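ABC transporter, substrate binding protein (Polyamine) (Agrobacterium tumefaciens, PDB 4EUO) binds gamma-aminobutyric acid in the periplasm as the selective solute-binding protein of an ABC transporter, probably delivering it for import. Local coordinates at residues G61-Q66 / Q299-I304. Numbering follows the deposited sequence.
Sequences GDYAAQ and QHRDEI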
loop_
_atom_site.group_PDB
_atom_site.type_symbol
_atom_site.label_atom_id
_atom_site.label_comp_id
_atom_site.label_asym_id
_atom_site.label_seq_id
_atom_site.Cartn_x
_atom_site.Cartn_y
_atom_site.Cartn_z
ATOM N N GLY A 61 -0.616 3.208 -6.045
ATOM C CA GLY A 61 -0.381 4.384 -6.884
ATOM C C GLY A 61 0.150 4.099 -8.274
ATOM O O GLY A 61 -0.133 4.868 -9.211
ATOM N N ASP A 62 0.927 3.030 -8.447
ATOM C CA ASP A 62 1.435 2.727 -9.786
ATOM C C ASP A 62 0.302 2.257 -10.707
ATOM O O ASP A 62 0.277 2.597 -11.891
ATOM C CB ASP A 62 2.571 1.703 -9.721
ATOM C CG ASP A 62 2.117 0.327 -9.296
ATOM O OD1 ASP A 62 1.623 0.194 -8.145
ATOM O OD2 ASP A 62 2.208 -0.595 -10.115
ATOM N N TYR A 63 -0.642 1.487 -10.149
ATOM C CA TYR A 63 -1.824 1.107 -10.902
ATOM C C TYR A 63 -2.631 2.373 -11.251
ATOM O O TYR A 63 -2.986 2.584 -12.433
ATOM C CB TYR A 63 -2.689 0.130 -10.096
ATOM C CG TYR A 63 -4.041 -0.088 -10.734
ATOM C CD1 TYR A 63 -4.220 -1.055 -11.719
ATOM C CD2 TYR A 63 -5.143 0.694 -10.367
ATOM C CE1 TYR A 63 -5.471 -1.257 -12.311
ATOM C CE2 TYR A 63 -6.395 0.499 -10.953
ATOM C CZ TYR A 63 -6.545 -0.472 -11.917
ATOM O OH TYR A 63 -7.789 -0.663 -12.478
ATOM N N ALA A 64 -2.874 3.269 -10.263
ATOM C CA ALA A 64 -3.674 4.490 -10.510
ATOM C C ALA A 64 -3.099 5.317 -11.633
ATOM O O ALA A 64 -3.875 5.876 -12.434
ATOM C CB ALA A 64 -3.692 5.337 -9.247
ATOM N N ALA A 65 -1.764 5.453 -11.698
ATOM C CA ALA A 65 -1.111 6.323 -12.664
ATOM C C ALA A 65 -1.169 5.802 -14.078
ATOM O O ALA A 65 -0.868 6.568 -15.009
ATOM C CB ALA A 65 0.318 6.627 -12.236
ATOM N N GLN A 66 -1.517 4.538 -14.281
ATOM C CA GLN A 66 -1.651 4.055 -15.646
ATOM C C GLN A 66 -3.050 3.595 -16.022
ATOM O O GLN A 66 -3.276 3.320 -17.195
ATOM C CB GLN A 66 -0.573 3.036 -15.971
ATOM C CG GLN A 66 -0.585 1.849 -15.047
ATOM C CD GLN A 66 -1.498 0.751 -15.465
ATOM O OE1 GLN A 66 -1.244 0.062 -16.463
ATOM N NE2 GLN A 66 -2.577 0.546 -14.692
ATOM N N GLN A 299 4.786 3.287 -15.903
ATOM C CA GLN A 299 5.225 3.335 -17.326
ATOM C C GLN A 299 5.590 1.957 -17.850
ATOM O O GLN A 299 5.602 1.765 -19.079
ATOM C CB GLN A 299 6.435 4.271 -17.481
ATOM C CG GLN A 299 6.117 5.747 -17.251
ATOM C CD GLN A 299 7.336 6.678 -17.354
ATOM O OE1 GLN A 299 7.552 7.567 -16.527
ATOM N NE2 GLN A 299 8.160 6.524 -18.366
ATOM N N HIS A 300 5.920 1.001 -16.969
ATOM C CA HIS A 300 6.383 -0.327 -17.372
ATOM C C HIS A 300 5.527 -1.401 -16.706
ATOM O O HIS A 300 5.952 -2.558 -16.589
ATOM C CB HIS A 300 7.848 -0.505 -16.902
ATOM C CG HIS A 300 8.798 0.575 -17.368
ATOM N ND1 HIS A 300 9.569 0.450 -18.522
ATOM C CD2 HIS A 300 9.076 1.764 -16.799
ATOM C CE1 HIS A 300 10.264 1.582 -18.614
ATOM N NE2 HIS A 300 10.002 2.405 -17.597
ATOM N N ARG A 301 4.305 -1.043 -16.305
ATOM C CA ARG A 301 3.537 -1.945 -15.446
ATOM C C ARG A 301 3.268 -3.313 -15.985
ATOM O O ARG A 301 3.468 -4.316 -15.286
ATOM C CB ARG A 301 2.269 -1.274 -14.946
ATOM C CG ARG A 301 1.753 -1.830 -13.628
ATOM C CD ARG A 301 0.531 -1.066 -13.121
ATOM N NE ARG A 301 0.074 -1.669 -11.864
ATOM C CZ ARG A 301 -0.630 -2.793 -11.775
ATOM N NH1 ARG A 301 -1.163 -3.341 -12.865
ATOM N NH2 ARG A 301 -0.876 -3.332 -10.587
ATOM N N ASP A 302 2.799 -3.366 -17.253
ATOM C CA ASP A 302 2.456 -4.657 -17.833
ATOM C C ASP A 302 3.677 -5.526 -18.034
ATOM O O ASP A 302 3.632 -6.734 -17.772
ATOM C CB ASP A 302 1.738 -4.441 -19.174
ATOM C CG ASP A 302 0.454 -3.669 -19.033
ATOM O OD1 ASP A 302 -0.188 -3.790 -17.977
ATOM O OD2 ASP A 302 0.080 -2.961 -19.992
ATOM N N GLU A 303 4.786 -4.919 -18.468
ATOM C CA GLU A 303 5.981 -5.694 -18.733
ATOM C C GLU A 303 6.624 -6.241 -17.476
ATOM O O GLU A 303 7.032 -7.400 -17.432
ATOM C CB GLU A 303 6.973 -4.896 -19.572
ATOM C CG GLU A 303 8.090 -5.733 -20.183
ATOM C CD GLU A 303 7.721 -7.022 -20.896
ATOM O OE1 GLU A 303 6.736 -7.030 -21.671
ATOM O OE2 GLU A 303 8.449 -8.023 -20.703
ATOM N N ILE A 304 6.691 -5.418 -16.430
ATOM C CA ILE A 304 7.247 -5.939 -15.187
ATOM C C ILE A 304 6.335 -7.059 -14.670
ATOM O O ILE A 304 6.843 -8.099 -14.244
ATOM C CB ILE A 304 7.432 -4.832 -14.125
ATOM C CG1 ILE A 304 8.400 -3.736 -14.610
ATOM C CG2 ILE A 304 7.924 -5.454 -12.825
ATOM C CD1 ILE A 304 8.351 -2.469 -13.749
HETATM O O HOH W 1 0.381 -2.305 -8.343
HETATM O O HOH W 2 -1.048 -2.982 -15.648
#
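Arg301 lays one face of its guanidinium group over the flank of Tyr63, CD1 of the ring sitting 3.9 Å above the guanidinium plane and over its centre. The two flat groups stand almost perpendicular, 84° apart, with the tyrosine presenting its ring edge; Tyr63 CB lies over the same face, 3.7 Å from Arg301 NE. An extended side chain makes this possible: CG leaves anti to the backbone N (chi1 -154°), and the chain runs straight on to NE, carrying the charge across to helix 61-67. There NE donates to Asp62 OD2 at 3.0 Å, a salt bridge whose hydrogen bond is clearly bent, 133° at the hydrogen, and reaches the oxygen from above the carboxylate plane. Two waters bridge the groups further. One accepts from Arg301 NH2 and probably donates to Asp62 OD1, bridging the same ion pair a second time; another accepts from NH1 and donates to both Gln66 OE1 and Asp302 OD1. Both waters lie at the guanidinium edge, in its plane, and so help fix its rotation. Gln66 borders the aliphatic part of the arginine, its CD 3.6 Å from Arg301 CD. A bend at chi2 folds its amide back, and NE2 donates almost linearly to Tyr63 O at 3.1 Å, while OE1 also bonds Lys70, which forms a salt bridge with Asp302. The arrangement illustrates how one long cationic side chain can join two distant helices of a periplasmic binding protein fold: helix 61-67, directly after strand 56-60, with the Asp62 side chain about 8 Å from the bound gamma-aminobutyric acid, and the C-terminal helix 301-313. Tyr40 of helix 40-48 stacks on Tyr63 and touches Arg301, whereas Met294 and Trp297 of helix 294-299 pack against Asp62.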